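Local structure of metallo-beta-lactamase domain-containing protein (2AZ4) at residues L16-T21 against I220-R225; A287-L290 against E296-Y299. The protein is of unknown function but binds two zinc ions in a metallo-beta-lactamase fold and is probably a metal-dependent hydrolase, perhaps an exonuclease acting on RNA. One frame throughout, in Å; residues are numbered along the deposited sequence.

Contact 1 of 2, residues L16-T21 against I220-R225; sequences LTIGGT and ISFPER
Ile18 reaches across to Ser221 and Phe222 beside the two-zinc centre of a metallo-beta-lactamase fold, the sandwich of two mixed beta-sheets flanked by helices. It sits in the loop joining the antiparallel strands 7-13 and 22-27 of one sheet; its partners follow strand 212-216 of the other, before helix 237-249. From CB, which points at the facing loop, CG1 lies anti to the carbonyl carbon (chi1 -57°) and the next bond is extended (chi2 -166°), which carries CD1 outward as the sole atom of Ile18 to touch the other segment. Its closest meeting is with Phe222 CE1, 3.5 Å from Ile18 CD1. Ile18 CD1 also lies 3.7 Å from Phe222 CZ, an oblique approach to the ring from a side chain arriving from the opposite direction. The same methyl reaches Ser221, packing against CB as well as OG. Phe222 is backed by its own neighbour: Ser221 CB stands 3.6 Å above the plane of the Phe222 ring, displaced to the ring's margin. Buried Ser221 OG holds hydrogen bonds with Leu406 N and Gly217 O and a weak one with Thr405 OG1; those to Leu406 and Thr405 tie its loop to residues just after the zinc ligand His404, while the Gly217 bond stays within its own loop. Ile18 touches His404 too, and its side chain lies about 5 Å from a bound zinc ion at the nearest atoms, so this small packing contact borders the metal site. The contact buries 94 Å², and the hydroxyl oxygen and the methyl meet only in van der Waals contact, Ser221 OG 3.7 Å from Ile18 CD1.

Contact 2 of 2, residues A287-L290 against E296-Y299; sequences ALLL and EVRY
Glu296, Leu290 and Leu289 carry most of this contact, which folds helix 283-293 back against the residues that lead into strand 298-300. Both belong to a beta-alpha-beta crossover: strand 278-282, the helix, then strand 298-300, parallel to the first and at one edge of a six-stranded parallel sheet. Such a sheet, accompanying a metallo-beta-lactamase core, is consistent with the beta-CASP domain of related nucleases. The backbones come nearest at Leu290 and Glu296, whose CA atoms are 5.8 Å apart. Here the two side chains run side by side and point the same way. The CA-CB bond of Glu296 heads away from the helix, but chi1 of -69° sets CG anti to the carbonyl carbon and within touch of Leu290 CD1. Glutamate therefore contributes its aliphatic stem, and the helix meets a methylene there. One residue earlier, Leu289 turns inward. Its CG is anti to the backbone N (chi1 -165°), which brings the CD2 branch to Val297, where Leu289 CD2 and Val297 CG1 stand 3.9 Å apart. These two side chains cross at about a right angle. Val297 CG1 occupies the position between its own backbone N and carbonyl carbon, the branch presented to the leucine. Ile272 of helix 265-274 touches both Leu289 and Val297, and Leu281 of the preceding strand packs on Val297, so this pair is buried while Glu296 is exposed. The Leu290-Glu296 touch stays on the methylene: Leu290 CD1 is 3.8 Å from Glu296 CG and 4.8 Å from Glu296 OE1.

How the contacts relate
Contacts 1 and 2 lie on opposite sides of the chain's centre, their own centres about 34 Å apart and their nearest atoms about 21 Å apart, without touching. They follow one another in series along the chain: contact 1 closes at residue 225 before contact 2 opens at 287. The first bridges 198 intervening residues and unites two loops at the zinc centre, where Ile18 comes about 4 Å from the side chain of His404. The second spans only five residues, is local to one crossover of the parallel sheet, and lies away from the metal sites. Both are small, with methyl and methylene groups doing most of the touching and no hydrogen bond between the segments of either.

Contact 1 of 2, residues L16-T21 against I220-R225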
loop_
_atom_site.group_PDB
_atom_site.type_symbol
_atom_site.label_atom_id
_atom_site.label_comp_id
_atom_site.label_asym_id
_atom_site.label_seq_id
_atom_site.Cartn_x
_atom_site.Cartn_y
_atom_site.Cartn_z
ATOM N N LEU A 16 5.256 1.212 -16.955
ATOM C CA LEU A 16 6.312 2.244 -16.903
ATOM C C LEU A 16 5.919 3.421 -16.017
ATOM O O LEU A 16 6.153 4.610 -16.339
ATOM C CB LEU A 16 6.778 2.688 -18.308
ATOM C CG LEU A 16 8.312 2.656 -18.511
ATOM C CD1 LEU A 16 9.057 3.658 -17.644
ATOM C CD2 LEU A 16 8.907 1.258 -18.300
ATOM N N THR A 17 5.288 3.072 -14.899
ATOM C CA THR A 17 4.901 4.031 -13.914
ATOM C C THR A 17 4.647 3.251 -12.630
ATOM O O THR A 17 4.257 2.096 -12.667
ATOM C CB THR A 17 3.674 4.875 -14.380
ATOM O OG1 THR A 17 3.410 5.901 -13.429
ATOM C CG2 THR A 17 2.429 4.017 -14.593
ATOM N N ILE A 18 4.945 3.854 -11.496
ATOM C CA ILE A 18 4.750 3.145 -10.246
ATOM C C ILE A 18 3.377 3.529 -9.707
ATOM O O ILE A 18 3.243 4.483 -8.950
ATOM C CB ILE A 18 5.912 3.419 -9.269
ATOM C CG1 ILE A 18 7.223 3.006 -9.969
ATOM C CG2 ILE A 18 5.686 2.662 -7.965
ATOM C CD1 ILE A 18 8.449 2.885 -9.075
ATOM N N GLY A 19 2.356 2.812 -10.169
ATOM C CA GLY A 19 0.994 3.061 -9.739
ATOM C C GLY A 19 0.002 2.858 -10.854
ATOM O O GLY A 19 0.271 3.171 -12.019
ATOM N N GLY A 20 -1.153 2.317 -10.501
ATOM C CA GLY A 20 -2.236 2.180 -11.467
ATOM C C GLY A 20 -2.178 0.914 -12.291
ATOM O O GLY A 20 -2.768 0.874 -13.378
ATOM N N THR A 21 -1.497 -0.120 -11.778
ATOM C CA THR A 21 -1.566 -1.460 -12.398
ATOM C C THR A 21 -2.992 -1.963 -12.478
ATOM O O THR A 21 -3.681 -2.095 -11.462
ATOM C CB THR A 21 -0.730 -2.516 -11.648
ATOM O OG1 THR A 21 0.633 -2.102 -11.609
ATOM C CG2 THR A 21 -0.768 -3.848 -12.366
ATOM N N ILE A 220 14.462 -1.273 -7.855
ATOM C CA ILE A 220 15.415 -1.082 -8.963
ATOM C C ILE A 220 15.098 0.140 -9.855
ATOM O O ILE A 220 15.861 0.461 -10.768
ATOM C CB ILE A 220 15.515 -2.331 -9.855
ATOM C CG1 ILE A 220 14.114 -2.792 -10.264
ATOM C CG2 ILE A 220 16.311 -3.423 -9.168
ATOM C CD1 ILE A 220 14.087 -3.745 -11.415
ATOM N N SER A 221 13.978 0.814 -9.605
ATOM C CA SER A 221 13.576 1.959 -10.419
ATOM C C SER A 221 14.357 3.226 -10.102
ATOM O O SER A 221 14.343 4.169 -10.885
ATOM C CB SER A 221 12.087 2.248 -10.227
ATOM O OG SER A 221 11.308 1.195 -10.724
ATOM N N PHE A 222 14.994 3.250 -8.935
ATOM C CA PHE A 222 15.637 4.438 -8.403
ATOM C C PHE A 222 17.066 4.077 -8.032
ATOM O O PHE A 222 17.283 3.175 -7.208
ATOM C CB PHE A 222 14.876 4.942 -7.171
ATOM C CG PHE A 222 13.408 5.163 -7.416
ATOM C CD1 PHE A 222 12.474 4.189 -7.067
ATOM C CD2 PHE A 222 12.964 6.326 -8.025
ATOM C CE1 PHE A 222 11.108 4.383 -7.313
ATOM C CE2 PHE A 222 11.599 6.527 -8.283
ATOM C CZ PHE A 222 10.676 5.557 -7.920
ATOM N N PRO A 223 18.054 4.731 -8.675
ATOM C CA PRO A 223 19.465 4.475 -8.350
ATOM C C PRO A 223 19.780 4.791 -6.889
ATOM O O PRO A 223 19.189 5.711 -6.313
ATOM C CB PRO A 223 20.224 5.448 -9.266
ATOM C CG PRO A 223 19.265 5.732 -10.391
ATOM C CD PRO A 223 17.905 5.719 -9.757
ATOM N N GLU A 224 20.701 4.036 -6.293
ATOM C CA GLU A 224 21.152 4.345 -4.939
ATOM C C GLU A 224 21.692 5.778 -4.893
ATOM O O GLU A 224 22.527 6.166 -5.722
ATOM C CB GLU A 224 22.221 3.353 -4.467
ATOM C CG GLU A 224 22.670 3.579 -3.020
ATOM C CD GLU A 224 23.658 2.526 -2.531
ATOM O OE1 GLU A 224 24.753 2.910 -2.057
ATOM O OE2 GLU A 224 23.340 1.314 -2.618
ATOM N N ARG A 225 21.178 6.557 -3.942
ATOM C CA ARG A 225 21.597 7.942 -3.733
ATOM C C ARG A 225 22.821 8.016 -2.811
ATOM O O ARG A 225 23.261 6.998 -2.266
ATOM C CB ARG A 225 20.443 8.755 -3.132
ATOM C CG ARG A 225 19.160 8.748 -3.959
ATOM C CD ARG A 225 17.973 9.292 -3.148
ATOM N NE ARG A 225 16.769 9.450 -3.974
ATOM C CZ ARG A 225 15.883 8.485 -4.228
ATOM N NH1 ARG A 225 16.045 7.266 -3.716
ATOM N NH2 ARG A 225 14.829 8.743 -4.997
#

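Contact 2 of 2, residues A287-L290 against E296-Y299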
loop_
_atom_site.group_PDB
_atom_site.type_symbol
_atom_site.label_atom_id
_atom_site.label_comp_id
_atom_site.label_asym_id
_atom_site.label_seq_id
_atom_site.Cartn_x
_atom_site.Cartn_y
_atom_site.Cartn_z
ATOM N N ALA A 287 -7.545 3.649 17.270
ATOM C CA ALA A 287 -8.775 2.940 16.940
ATOM C C ALA A 287 -8.547 1.832 15.909
ATOM O O ALA A 287 -9.112 0.739 16.040
ATOM C CB ALA A 287 -9.843 3.916 16.449
ATOM N N LEU A 288 -7.758 2.139 14.874
ATOM C CA LEU A 288 -7.342 1.156 13.860
ATOM C C LEU A 288 -6.598 -0.024 14.503
ATOM O O LEU A 288 -6.831 -1.192 14.178
ATOM C CB LEU A 288 -6.431 1.813 12.801
ATOM C CG LEU A 288 -6.039 0.938 11.589
ATOM C CD1 LEU A 288 -7.270 0.270 10.909
ATOM C CD2 LEU A 288 -5.231 1.775 10.586
ATOM N N LEU A 289 -5.688 0.298 15.410
ATOM C CA LEU A 289 -4.934 -0.726 16.121
ATOM C C LEU A 289 -5.840 -1.653 16.912
ATOM O O LEU A 289 -5.609 -2.886 16.987
ATOM C CB LEU A 289 -3.984 -0.053 17.087
ATOM C CG LEU A 289 -2.910 -0.961 17.632
ATOM C CD1 LEU A 289 -1.823 -1.126 16.595
ATOM C CD2 LEU A 289 -2.352 -0.310 18.854
ATOM N N LEU A 290 -6.852 -1.053 17.526
ATOM C CA LEU A 290 -7.817 -1.787 18.328
ATOM C C LEU A 290 -8.617 -2.681 17.391
ATOM O O LEU A 290 -8.823 -3.846 17.677
ATOM C CB LEU A 290 -8.739 -0.828 19.097
ATOM C CG LEU A 290 -9.929 -1.414 19.884
ATOM C CD1 LEU A 290 -9.467 -2.429 20.953
ATOM C CD2 LEU A 290 -10.756 -0.296 20.514
ATOM N N GLU A 296 -4.935 -2.136 22.945
ATOM C CA GLU A 296 -5.429 -0.913 23.542
ATOM C C GLU A 296 -4.244 -0.100 23.997
ATOM O O GLU A 296 -3.453 -0.551 24.822
ATOM C CB GLU A 296 -6.379 -1.201 24.689
ATOM C CG GLU A 296 -7.693 -1.807 24.208
ATOM C CD GLU A 296 -8.803 -1.641 25.198
ATOM O OE1 GLU A 296 -9.260 -2.671 25.743
ATOM O OE2 GLU A 296 -9.227 -0.486 25.429
ATOM N N VAL A 297 -4.091 1.073 23.398
ATOM C CA VAL A 297 -2.980 1.947 23.704
ATOM C C VAL A 297 -3.558 3.300 24.119
ATOM O O VAL A 297 -4.680 3.631 23.737
ATOM C CB VAL A 297 -2.017 2.072 22.467
ATOM C CG1 VAL A 297 -2.716 2.740 21.257
ATOM C CG2 VAL A 297 -0.731 2.815 22.825
ATOM N N ARG A 298 -2.786 4.072 24.878
ATOM C CA ARG A 298 -3.125 5.471 25.203
ATOM C C ARG A 298 -3.174 6.318 23.931
ATOM O O ARG A 298 -2.528 6.002 22.928
ATOM C CB ARG A 298 -2.156 6.063 26.251
ATOM C CG ARG A 298 -2.344 5.460 27.648
ATOM C CD ARG A 298 -1.131 5.737 28.550
ATOM N NE ARG A 298 -1.240 5.018 29.821
ATOM C CZ ARG A 298 -0.964 3.719 30.003
ATOM N NH1 ARG A 298 -0.563 2.941 28.990
ATOM N NH2 ARG A 298 -1.117 3.185 31.211
ATOM N N TYR A 299 -3.980 7.373 23.954
ATOM C CA TYR A 299 -4.220 8.160 22.759
ATOM C C TYR A 299 -4.605 9.581 23.103
ATOM O O TYR A 299 -4.972 9.862 24.224
ATOM C CB TYR A 299 -5.351 7.539 21.931
ATOM C CG TYR A 299 -6.678 7.518 22.674
ATOM C CD1 TYR A 299 -7.601 8.567 22.550
ATOM C CD2 TYR A 299 -7.007 6.449 23.508
ATOM C CE1 TYR A 299 -8.812 8.529 23.232
ATOM C CE2 TYR A 299 -8.192 6.413 24.203
ATOM C CZ TYR A 299 -9.109 7.436 24.038
ATOM O OH TYR A 299 -10.294 7.383 24.744
#